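Local coordinates for protein virC2 (Agrobacterium tumefaciens, PDB 2RH3) that probably binds DNA through its C-terminal ribbon-helix-helix domain, the part present here, and enhances T-DNA transfer and virulence, at residues L39-R52 and R75-F89. Numbering follows the deposited sequence.
Sequences LGDFENMLADGSFR and RMFPVSLIEAARNHF
Leu-46 and Leu-81 meet near the crossing of two helices in the ribbon-helix-helix fold of VirC2: the segments 39-47 and 79-89 run at 79° to each other, their axes 9.1 Å apart. The CA atoms of Leu-46 and Leu-81, 5.7 Å apart, make a close backbone approach. Leu-46 sends CD2 to Ala-85 CB (3.9 Å), and the same methyl sits over the centre of one face of the Phe-51 ring, while Leu-81 spreads its branches over the other helix, CD1 against the carbonyl O of Glu-43 and CD2 against Ala-47. Upstream, a salt bridge closes the strand end of the interface. Arg-75, extended from CG to NE, donates from NH1 to Glu-43 OE1 (2.7 Å); the acceptor lies in the guanidinium plane, but NH1 meets OE1 from 52° above the carboxylate plane; the two flat groups stand nearly perpendicular. Glu-43 CG meanwhile packs against the edge of Phe-77, 3.6 Å from CD1. Downstream, Phe-51, His-88 and Phe-89 form an aromatic cluster, the Phe-51 and His-88 ring centroids 5.2 Å apart and their planes oblique. With CG anti to the backbone N (chi1 176°), the imidazole of His-88 reaches segment 39-52 and takes Arg-52 CG over one face in a CH-pi contact, 3.7 Å from the centroid. A water accepts from Arg-52 NH2 and donates to Ala-84 O, adding a polar bridge beside the cluster. Helix 97-118 packs against the same core, with Leu-104 on Phe-42, Phe-100 on Ala-85 and Ala-107 on Phe-89, and strand 2-7, paired antiparallel with 71-76, brings Leu-5 onto Leu-39 and Val-3 onto Phe-77.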
loop_
_atom_site.group_PDB
_atom_site.type_symbol
_atom_site.label_atom_id
_atom_site.label_comp_id
_atom_site.label_asym_id
_atom_site.label_seq_id
_atom_site.Cartn_x
_atom_site.Cartn_y
_atom_site.Cartn_z
ATOM N N LEU A 39 -2.625 -5.622 2.357
ATOM C CA LEU A 39 -2.022 -5.659 3.697
ATOM C C LEU A 39 -2.055 -7.060 4.287
ATOM O O LEU A 39 -1.165 -7.435 5.060
ATOM C CB LEU A 39 -2.669 -4.641 4.645
ATOM C CG LEU A 39 -2.449 -3.168 4.285
ATOM C CD1 LEU A 39 -3.539 -2.295 4.901
ATOM C CD2 LEU A 39 -1.047 -2.677 4.689
ATOM N N GLY A 40 -3.074 -7.835 3.920
ATOM C CA GLY A 40 -3.153 -9.235 4.319
ATOM C C GLY A 40 -2.018 -10.044 3.716
ATOM O O GLY A 40 -1.340 -10.796 4.422
ATOM N N ASP A 41 -1.805 -9.872 2.408
ATOM C CA ASP A 41 -0.711 -10.526 1.685
ATOM C C ASP A 41 0.638 -10.102 2.275
ATOM O O ASP A 41 1.525 -10.939 2.480
ATOM C CB ASP A 41 -0.747 -10.169 0.182
ATOM C CG ASP A 41 -2.011 -10.669 -0.537
ATOM O OD1 ASP A 41 -2.686 -11.594 -0.040
ATOM O OD2 ASP A 41 -2.327 -10.124 -1.626
ATOM N N PHE A 42 0.761 -8.808 2.573
ATOM C CA PHE A 42 2.029 -8.202 3.017
ATOM C C PHE A 42 2.447 -8.672 4.403
ATOM O O PHE A 42 3.639 -8.852 4.652
ATOM C CB PHE A 42 1.955 -6.674 2.978
ATOM C CG PHE A 42 3.289 -6.002 2.765
ATOM C CD1 PHE A 42 3.989 -6.179 1.572
ATOM C CD2 PHE A 42 3.833 -5.185 3.748
ATOM C CE1 PHE A 42 5.224 -5.552 1.360
ATOM C CE2 PHE A 42 5.065 -4.557 3.557
ATOM C CZ PHE A 42 5.759 -4.739 2.353
ATOM N N GLU A 43 1.463 -8.872 5.284
ATOM C CA GLU A 43 1.692 -9.386 6.649
ATOM C C GLU A 43 2.478 -10.681 6.628
ATOM O O GLU A 43 3.387 -10.883 7.451
ATOM C CB GLU A 43 0.362 -9.668 7.346
ATOM C CG GLU A 43 -0.186 -8.559 8.203
ATOM C CD GLU A 43 -1.401 -9.013 8.994
ATOM O OE1 GLU A 43 -2.392 -9.460 8.373
ATOM O OE2 GLU A 43 -1.367 -8.925 10.238
ATOM N N ASN A 44 2.110 -11.570 5.704
ATOM C CA ASN A 44 2.775 -12.862 5.574
ATOM C C ASN A 44 4.205 -12.730 5.060
ATOM O O ASN A 44 5.050 -13.588 5.330
ATOM C CB ASN A 44 1.953 -13.818 4.700
ATOM C CG ASN A 44 0.584 -14.132 5.294
ATOM O OD1 ASN A 44 0.402 -14.147 6.515
ATOM N ND2 ASN A 44 -0.386 -14.388 4.427
ATOM N N MET A 45 4.471 -11.639 4.342
ATOM C CA MET A 45 5.817 -11.310 3.850
ATOM C C MET A 45 6.681 -10.631 4.915
ATOM O O MET A 45 7.911 -10.691 4.853
ATOM C CB MET A 45 5.731 -10.406 2.619
ATOM C CG MET A 45 5.068 -11.069 1.428
ATOM S SD MET A 45 4.590 -9.916 0.141
ATOM C CE MET A 45 6.157 -9.183 -0.287
ATOM N N LEU A 46 6.034 -9.967 5.869
ATOM C CA LEU A 46 6.740 -9.372 6.994
ATOM C C LEU A 46 7.295 -10.486 7.859
ATOM O O LEU A 46 8.449 -10.437 8.296
ATOM C CB LEU A 46 5.809 -8.474 7.808
ATOM C CG LEU A 46 5.383 -7.177 7.109
ATOM C CD1 LEU A 46 4.262 -6.481 7.870
ATOM C CD2 LEU A 46 6.564 -6.233 6.917
ATOM N N ALA A 47 6.468 -11.512 8.059
ATOM C CA ALA A 47 6.794 -12.626 8.942
ATOM C C ALA A 47 8.093 -13.343 8.578
ATOM O O ALA A 47 8.804 -13.824 9.465
ATOM C CB ALA A 47 5.633 -13.609 8.987
ATOM N N ASP A 48 8.408 -13.400 7.283
ATOM C CA ASP A 48 9.600 -14.117 6.816
ATOM C C ASP A 48 10.696 -13.244 6.191
ATOM O O ASP A 48 11.676 -13.766 5.652
ATOM C CB ASP A 48 9.192 -15.234 5.842
ATOM C CG ASP A 48 8.648 -14.703 4.518
ATOM O OD1 ASP A 48 8.637 -13.474 4.304
ATOM O OD2 ASP A 48 8.229 -15.530 3.678
ATOM N N GLY A 49 10.527 -11.926 6.254
ATOM C CA GLY A 49 11.515 -10.986 5.719
ATOM C C GLY A 49 11.529 -10.776 4.210
ATOM O O GLY A 49 12.285 -9.935 3.697
ATOM N N SER A 50 10.698 -11.522 3.486
ATOM C CA SER A 50 10.682 -11.435 2.025
ATOM C C SER A 50 10.212 -10.067 1.510
ATOM O O SER A 50 10.502 -9.682 0.374
ATOM C CB SER A 50 9.848 -12.568 1.425
ATOM O OG SER A 50 8.487 -12.478 1.828
ATOM N N PHE A 51 9.526 -9.317 2.372
ATOM C CA PHE A 51 9.007 -7.999 2.013
ATOM C C PHE A 51 10.102 -6.998 1.638
ATOM O O PHE A 51 9.841 -6.041 0.921
ATOM C CB PHE A 51 8.145 -7.438 3.147
ATOM C CG PHE A 51 8.937 -6.893 4.312
ATOM C CD1 PHE A 51 9.106 -5.516 4.474
ATOM C CD2 PHE A 51 9.499 -7.749 5.249
ATOM C CE1 PHE A 51 9.817 -5.011 5.555
ATOM C CE2 PHE A 51 10.216 -7.247 6.328
ATOM C CZ PHE A 51 10.373 -5.885 6.479
ATOM N N ARG A 52 11.325 -7.227 2.119
ATOM C CA ARG A 52 12.447 -6.326 1.829
ATOM C C ARG A 52 12.882 -6.383 0.363
ATOM O O ARG A 52 13.602 -5.500 -0.107
ATOM C CB ARG A 52 13.628 -6.604 2.761
ATOM C CG ARG A 52 13.318 -6.339 4.220
ATOM C CD ARG A 52 14.520 -6.594 5.110
ATOM N NE ARG A 52 14.095 -7.127 6.400
ATOM C CZ ARG A 52 13.940 -8.422 6.660
ATOM N NH1 ARG A 52 14.193 -9.326 5.722
ATOM N NH2 ARG A 52 13.537 -8.812 7.862
ATOM N N ARG A 75 -5.351 -0.435 10.668
ATOM C CA ARG A 75 -5.419 -1.898 10.692
ATOM C C ARG A 75 -4.563 -2.431 11.835
ATOM O O ARG A 75 -3.526 -1.849 12.169
ATOM C CB ARG A 75 -4.946 -2.494 9.358
ATOM C CG ARG A 75 -5.329 -3.959 9.141
ATOM C CD ARG A 75 -4.893 -4.440 7.769
ATOM N NE ARG A 75 -5.160 -5.864 7.549
ATOM C CZ ARG A 75 -4.320 -6.846 7.872
ATOM N NH1 ARG A 75 -4.652 -8.106 7.627
ATOM N NH2 ARG A 75 -3.156 -6.576 8.449
ATOM N N MET A 76 -5.011 -3.534 12.435
ATOM C CA MET A 76 -4.277 -4.195 13.512
ATOM C C MET A 76 -3.208 -5.114 12.945
ATOM O O MET A 76 -3.481 -5.924 12.053
ATOM C CB MET A 76 -5.224 -5.017 14.400
ATOM C CG MET A 76 -6.422 -4.254 14.946
ATOM S SD MET A 76 -5.953 -2.958 16.102
ATOM C CE MET A 76 -7.565 -2.451 16.710
ATOM N N PHE A 77 -1.992 -4.978 13.465
ATOM C CA PHE A 77 -0.883 -5.859 13.111
ATOM C C PHE A 77 -0.284 -6.451 14.380
ATOM O O PHE A 77 -0.202 -5.762 15.401
ATOM C CB PHE A 77 0.220 -5.091 12.381
ATOM C CG PHE A 77 -0.172 -4.571 11.028
ATOM C CD1 PHE A 77 0.017 -5.347 9.886
ATOM C CD2 PHE A 77 -0.691 -3.289 10.887
ATOM C CE1 PHE A 77 -0.328 -4.858 8.627
ATOM C CE2 PHE A 77 -1.041 -2.793 9.631
ATOM C CZ PHE A 77 -0.860 -3.580 8.504
ATOM N N PRO A 78 0.151 -7.723 14.325
ATOM C CA PRO A 78 0.969 -8.235 15.432
ATOM C C PRO A 78 2.223 -7.371 15.611
ATOM O O PRO A 78 2.822 -6.942 14.618
ATOM C CB PRO A 78 1.350 -9.647 14.973
ATOM C CG PRO A 78 0.316 -10.020 13.954
ATOM C CD PRO A 78 -0.092 -8.741 13.286
ATOM N N VAL A 79 2.595 -7.116 16.866
ATOM C CA VAL A 79 3.718 -6.232 17.219
ATOM C C VAL A 79 5.061 -6.720 16.665
ATOM O O VAL A 79 5.923 -5.912 16.301
ATOM C CB VAL A 79 3.816 -6.026 18.763
ATOM C CG1 VAL A 79 5.156 -5.419 19.168
ATOM C CG2 VAL A 79 2.673 -5.150 19.258
ATOM N N SER A 80 5.224 -8.040 16.614
ATOM C CA SER A 80 6.405 -8.679 16.039
ATOM C C SER A 80 6.637 -8.267 14.577
ATOM O O SER A 80 7.765 -7.957 14.180
ATOM C CB SER A 80 6.276 -10.201 16.161
ATOM O OG SER A 80 6.887 -10.870 15.069
ATOM N N LEU A 81 5.558 -8.256 13.798
ATOM C CA LEU A 81 5.608 -7.924 12.371
ATOM C C LEU A 81 5.859 -6.435 12.131
ATOM O O LEU A 81 6.584 -6.061 11.201
ATOM C CB LEU A 81 4.317 -8.368 11.663
ATOM C CG LEU A 81 3.867 -9.830 11.827
ATOM C CD1 LEU A 81 2.669 -10.126 10.938
ATOM C CD2 LEU A 81 4.991 -10.822 11.547
ATOM N N ILE A 82 5.252 -5.591 12.966
ATOM C CA ILE A 82 5.460 -4.144 12.884
ATOM C C ILE A 82 6.885 -3.768 13.276
ATOM O O ILE A 82 7.472 -2.859 12.687
ATOM C CB ILE A 82 4.393 -3.342 13.685
ATOM C CG1 ILE A 82 3.054 -3.392 12.956
ATOM C CG2 ILE A 82 4.811 -1.876 13.900
ATOM C CD1 ILE A 82 3.138 -3.144 11.421
ATOM N N GLU A 83 7.447 -4.488 14.247
ATOM C CA GLU A 83 8.862 -4.338 14.555
ATOM C C GLU A 83 9.715 -4.623 13.318
ATOM O O GLU A 83 10.603 -3.837 12.983
ATOM C CB GLU A 83 9.285 -5.227 15.733
ATOM C CG GLU A 83 10.778 -5.144 16.056
ATOM C CD GLU A 83 11.096 -5.334 17.530
ATOM O OE1 GLU A 83 10.361 -6.069 18.228
ATOM O OE2 GLU A 83 12.097 -4.744 17.992
ATOM N N ALA A 84 9.431 -5.736 12.638
ATOM C CA ALA A 84 10.133 -6.088 11.407
ATOM C C ALA A 84 9.970 -5.006 10.327
ATOM O O ALA A 84 10.949 -4.610 9.691
ATOM C CB ALA A 84 9.666 -7.453 10.899
ATOM N N ALA A 85 8.738 -4.527 10.144
ATOM C CA ALA A 85 8.443 -3.422 9.218
ATOM C C ALA A 85 9.227 -2.147 9.555
ATOM O O ALA A 85 9.876 -1.569 8.686
ATOM C CB ALA A 85 6.941 -3.125 9.200
ATOM N N ARG A 86 9.154 -1.716 10.814
ATOM C CA ARG A 86 9.864 -0.518 11.282
ATOM C C ARG A 86 11.377 -0.601 11.112
ATOM O O ARG A 86 12.019 0.379 10.741
ATOM C CB ARG A 86 9.514 -0.200 12.739
ATOM C CG ARG A 86 8.306 0.709 12.869
ATOM C CD ARG A 86 8.282 1.430 14.197
ATOM N NE ARG A 86 7.720 2.779 14.056
ATOM C CZ ARG A 86 6.425 3.078 14.107
ATOM N NH1 ARG A 86 5.514 2.130 14.296
ATOM N NH2 ARG A 86 6.037 4.340 13.969
ATOM N N ASN A 87 11.948 -1.772 11.378
ATOM C CA ASN A 87 13.385 -1.975 11.202
ATOM C C ASN A 87 13.834 -1.651 9.778
ATOM O O ASN A 87 14.953 -1.187 9.558
ATOM C CB ASN A 87 13.771 -3.419 11.529
ATOM C CG ASN A 87 13.759 -3.722 13.016
ATOM O OD1 ASN A 87 13.745 -4.894 13.408
ATOM N ND2 ASN A 87 13.798 -2.687 13.848
ATOM N N HIS A 88 12.943 -1.899 8.821
ATOM C CA HIS A 88 13.241 -1.728 7.410
ATOM C C HIS A 88 12.846 -0.367 6.857
ATOM O O HIS A 88 13.643 0.282 6.182
ATOM C CB HIS A 88 12.558 -2.835 6.601
ATOM C CG HIS A 88 12.735 -2.696 5.125
ATOM N ND1 HIS A 88 13.945 -2.904 4.500
ATOM C CD2 HIS A 88 11.852 -2.388 4.146
ATOM C CE1 HIS A 88 13.801 -2.725 3.198
ATOM N NE2 HIS A 88 12.540 -2.406 2.959
ATOM N N PHE A 89 11.620 0.057 7.146
ATOM C CA PHE A 89 11.084 1.316 6.631
ATOM C C PHE A 89 11.499 2.530 7.453
ATOM O O PHE A 89 11.411 3.654 6.970
ATOM C CB PHE A 89 9.561 1.256 6.520
ATOM C CG PHE A 89 9.073 0.299 5.455
ATOM C CD1 PHE A 89 9.306 0.558 4.107
ATOM C CD2 PHE A 89 8.403 -0.861 5.810
ATOM C CE1 PHE A 89 8.861 -0.338 3.124
ATOM C CE2 PHE A 89 7.956 -1.758 4.843
ATOM C CZ PHE A 89 8.192 -1.502 3.505
HETATM O O HOH W 1 13.207 -6.135 9.047
#